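Cell surface protein (Putative S-layer protein) (Clostridioides difficile R20291, PDB 5NJL) mediates cell adhesion in vitro and is probably an S-layer-associated adhesin of the bacterial cell wall. Local coordinates at residues Lys259-Tyr264 with Ala271-Val276. Sequence-based numbering, arbitrary orientation.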
ATOM      1  N   LYS A 259      -8.426 -18.991 -16.491  1.00 78.68           N
ATOM      2  CA  LYS A 259      -9.300 -18.295 -17.464  1.00 71.76           C
ATOM      3  C   LYS A 259      -8.629 -17.768 -18.725  1.00 68.31           C
ATOM      4  O   LYS A 259      -7.414 -17.577 -18.764  1.00 66.08           O
ATOM      5  CB  LYS A 259     -10.149 -17.185 -16.818  1.00 74.14           C
ATOM      6  CG  LYS A 259      -9.449 -16.192 -15.904  1.00 77.57           C
ATOM      7  CD  LYS A 259     -10.466 -15.625 -14.911  1.00 82.78           C
ATOM      8  CE  LYS A 259      -9.857 -14.672 -13.895  1.00 85.35           C
ATOM      9  NZ  LYS A 259      -9.857 -13.264 -14.379  1.00 87.15           N
ATOM     10  N   PHE A 260      -9.449 -17.591 -19.769  1.00 62.31           N
ATOM     11  CA  PHE A 260      -9.091 -16.813 -20.958  1.00 56.50           C
ATOM     12  C   PHE A 260     -10.264 -15.894 -21.347  1.00 54.52           C
ATOM     13  O   PHE A 260     -11.378 -16.020 -20.821  1.00 49.03           O
ATOM     14  CB  PHE A 260      -8.628 -17.704 -22.123  1.00 54.61           C
ATOM     15  CG  PHE A 260      -9.744 -18.431 -22.853  1.00 57.62           C
ATOM     16  CD1 PHE A 260     -10.303 -19.598 -22.328  1.00 59.69           C
ATOM     17  CD2 PHE A 260     -10.209 -17.971 -24.083  1.00 55.31           C
ATOM     18  CE1 PHE A 260     -11.317 -20.282 -23.001  1.00 58.61           C
ATOM     19  CE2 PHE A 260     -11.220 -18.646 -24.759  1.00 57.45           C
ATOM     20  CZ  PHE A 260     -11.777 -19.803 -24.216  1.00 56.05           C
ATOM     21  N   THR A 261      -9.988 -14.941 -22.229  1.00 51.18           N
ATOM     22  CA  THR A 261     -10.993 -13.963 -22.631  1.00 50.49           C
ATOM     23  C   THR A 261     -11.153 -14.011 -24.138  1.00 44.50           C
ATOM     24  O   THR A 261     -10.197 -14.286 -24.864  1.00 42.74           O
ATOM     25  CB  THR A 261     -10.613 -12.522 -22.213  1.00 51.03           C
ATOM     26  OG1 THR A 261      -9.345 -12.184 -22.783  1.00 48.64           O
ATOM     27  CG2 THR A 261     -10.554 -12.399 -20.708  1.00 51.95           C
ATOM     28  N   ILE A 262     -12.380 -13.759 -24.590  1.00 41.36           N
ATOM     29  CA  ILE A 262     -12.660 -13.574 -26.007  1.00 41.80           C
ATOM     30  C   ILE A 262     -13.312 -12.218 -26.107  1.00 35.95           C
ATOM     31  O   ILE A 262     -14.353 -11.986 -25.488  1.00 36.60           O
ATOM     32  CB  ILE A 262     -13.666 -14.608 -26.581  1.00 44.43           C
ATOM     33  CG1 ILE A 262     -13.394 -16.007 -26.034  1.00 49.36           C
ATOM     34  CG2 ILE A 262     -13.639 -14.588 -28.113  1.00 43.39           C
ATOM     35  CD1 ILE A 262     -14.629 -16.880 -25.994  1.00 54.64           C
ATOM     36  N   LYS A 263     -12.672 -11.319 -26.834  1.00 37.98           N
ATOM     37  CA  LYS A 263     -13.294 -10.049 -27.201  1.00 39.67           C
ATOM     38  C   LYS A 263     -13.866 -10.270 -28.590  1.00 38.24           C
ATOM     39  O   LYS A 263     -13.198 -10.842 -29.453  1.00 36.20           O
ATOM     40  CB  LYS A 263     -12.277  -8.911 -27.228  1.00 42.58           C
ATOM     41  CG  LYS A 263     -11.701  -8.594 -25.855  1.00 47.02           C
ATOM     42  CD  LYS A 263     -10.734  -7.404 -25.870  1.00 50.75           C
ATOM     43  CE  LYS A 263     -10.422  -6.954 -24.440  1.00 55.27           C
ATOM     44  NZ  LYS A 263      -9.750  -5.623 -24.292  1.00 59.64           N
ATOM     45  N   TYR A 264     -15.097  -9.823 -28.800  1.00 35.71           N
ATOM     46  CA  TYR A 264     -15.699  -9.875 -30.127  1.00 33.69           C
ATOM     47  C   TYR A 264     -16.812  -8.849 -30.259  1.00 32.91           C
ATOM     48  O   TYR A 264     -17.319  -8.316 -29.256  1.00 30.92           O
ATOM     49  CB  TYR A 264     -16.214 -11.291 -30.429  1.00 33.69           C
ATOM     50  CG  TYR A 264     -17.417 -11.730 -29.622  1.00 34.70           C
ATOM     51  CD1 TYR A 264     -17.263 -12.285 -28.360  1.00 34.75           C
ATOM     52  CD2 TYR A 264     -18.717 -11.608 -30.132  1.00 32.92           C
ATOM     53  CE1 TYR A 264     -18.357 -12.708 -27.630  1.00 36.65           C
ATOM     54  CE2 TYR A 264     -19.819 -12.028 -29.399  1.00 32.65           C
ATOM     55  CZ  TYR A 264     -19.631 -12.569 -28.150  1.00 35.53           C
ATOM     56  OH  TYR A 264     -20.691 -13.002 -27.402  1.00 36.37           O
ATOM     57  N   ALA A 271     -19.750  -4.357 -28.575  1.00 29.35           N
ATOM     58  CA  ALA A 271     -18.451  -4.853 -28.102  1.00 29.44           C
ATOM     59  C   ALA A 271     -18.647  -5.722 -26.859  1.00 29.92           C
ATOM     60  O   ALA A 271     -19.207  -5.265 -25.825  1.00 31.73           O
ATOM     61  CB  ALA A 271     -17.555  -3.673 -27.761  1.00 32.07           C
ATOM     62  N   ILE A 272     -18.200  -6.968 -26.948  1.00 27.90           N
ATOM     63  CA  ILE A 272     -18.374  -7.948 -25.896  1.00 29.75           C
ATOM     64  C   ILE A 272     -16.997  -8.418 -25.447  1.00 31.66           C
ATOM     65  O   ILE A 272     -16.087  -8.574 -26.269  1.00 31.72           O
ATOM     66  CB  ILE A 272     -19.153  -9.182 -26.394  1.00 31.02           C
ATOM     67  CG1 ILE A 272     -20.491  -8.788 -27.038  1.00 31.24           C
ATOM     68  CG2 ILE A 272     -19.328 -10.215 -25.281  1.00 32.46           C
ATOM     69  CD1 ILE A 272     -21.464  -8.047 -26.162  1.00 32.39           C
ATOM     70  N   GLU A 273     -16.846  -8.648 -24.141  1.00 34.03           N
ATOM     71  CA  GLU A 273     -15.727  -9.443 -23.663  1.00 37.40           C
ATOM     72  C   GLU A 273     -16.210 -10.515 -22.728  1.00 37.06           C
ATOM     73  O   GLU A 273     -16.763 -10.248 -21.651  1.00 35.77           O
ATOM     74  CB  GLU A 273     -14.637  -8.638 -22.965  1.00 41.93           C
ATOM     75  CG  GLU A 273     -13.435  -9.527 -22.688  1.00 46.74           C
ATOM     76  CD  GLU A 273     -12.485  -8.939 -21.674  1.00 54.46           C
ATOM     77  OE1 GLU A 273     -12.870  -8.862 -20.481  1.00 58.35           O
ATOM     78  OE2 GLU A 273     -11.369  -8.574 -22.081  1.00 52.51           O
ATOM     79  N   LEU A 274     -15.941 -11.738 -23.140  1.00 38.13           N
ATOM     80  CA  LEU A 274     -16.431 -12.901 -22.468  1.00 42.45           C
ATOM     81  C   LEU A 274     -15.228 -13.538 -21.780  1.00 41.29           C
ATOM     82  O   LEU A 274     -14.243 -13.865 -22.431  1.00 40.98           O
ATOM     83  CB  LEU A 274     -17.023 -13.847 -23.512  1.00 45.70           C
ATOM     84  CG  LEU A 274     -17.834 -15.037 -23.023  1.00 50.44           C
ATOM     85  CD1 LEU A 274     -18.835 -14.641 -21.944  1.00 52.13           C
ATOM     86  CD2 LEU A 274     -18.532 -15.669 -24.226  1.00 51.32           C
ATOM     87  N   THR A 275     -15.325 -13.690 -20.467  1.00 45.44           N
ATOM     88  CA  THR A 275     -14.328 -14.423 -19.698  1.00 49.63           C
ATOM     89  C   THR A 275     -14.783 -15.884 -19.589  1.00 48.42           C
ATOM     90  O   THR A 275     -15.910 -16.163 -19.183  1.00 47.07           O
ATOM     91  CB  THR A 275     -14.148 -13.779 -18.312  1.00 52.48           C
ATOM     92  OG1 THR A 275     -13.743 -12.414 -18.487  1.00 53.14           O
ATOM     93  CG2 THR A 275     -13.094 -14.505 -17.501  1.00 55.92           C
ATOM     94  N   VAL A 276     -13.917 -16.801 -20.001  1.00 49.07           N
ATOM     95  CA  VAL A 276     -14.192 -18.236 -19.900  1.00 54.62           C
ATOM     96  C   VAL A 276     -13.270 -18.851 -18.830  1.00 57.82           C
ATOM     97  O   VAL A 276     -12.055 -18.971 -19.047  1.00 55.46           O
ATOM     98  CB  VAL A 276     -13.977 -18.937 -21.250  1.00 51.38           C
ATOM     99  CG1 VAL A 276     -14.360 -20.420 -21.148  1.00 50.52           C
ATOM    100  CG2 VAL A 276     -14.762 -18.226 -22.352  1.00 48.14           C
TER
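Tyr264 lays one face of its ring over Ile272, whose CB stands over the face, 3.9 Å from the ring centroid, in a CH-pi contact. The ring gets there because its CG sits between the backbone N and the carbonyl carbon (chi1 69°), which swings it across toward the neighbouring strand; CG2 of Ile272 then reaches Tyr264 CE1 at 3.6 Å. The edge of the same ring looks toward CB of Leu274. Phe260 repeats the move at the far end: with a similar chi1 of 76° its ring leans over Val276, CE1 coming within 3.5 Å of Val276 CB while CG2 of the valine lies over the ring face. Between the two aromatics, Ile262 CD1 packs against Val276 CG2 at 3.9 Å.

The other face is polar. The extended Lys263 side chain runs across Glu273, bringing its CE 3.0 Å from Glu273 OE2. The charges do not pair directly here: Lys263 NZ bridges instead to Glu72, and Glu273 OE1 to Lys212. Thr261 and Thr275 stand side by side on this face.

Between these two faces runs the regular ladder of a beta hairpin. Phe260–Val276, Ile262–Leu274 and Tyr264–Ile272 are antiparallel hydrogen-bonded pairs, each closed by two backbone bonds; the straightest, Leu274 N to Ile262 O, measures 2.8 Å with 177° at the hydrogen. Asn70 ND2 also bonds to Ile272 O, adding a second donor to that carbonyl.

The hairpin forms the middle of a four-stranded mixed sheet, with strand 243-245 beside 258-265 and strand 215-219 beside 271-278. Helix 281-291 packs on the aromatic face, where Leu284, Lys288 and Leu291 meet Phe260, and Leu291 also touches Ile262.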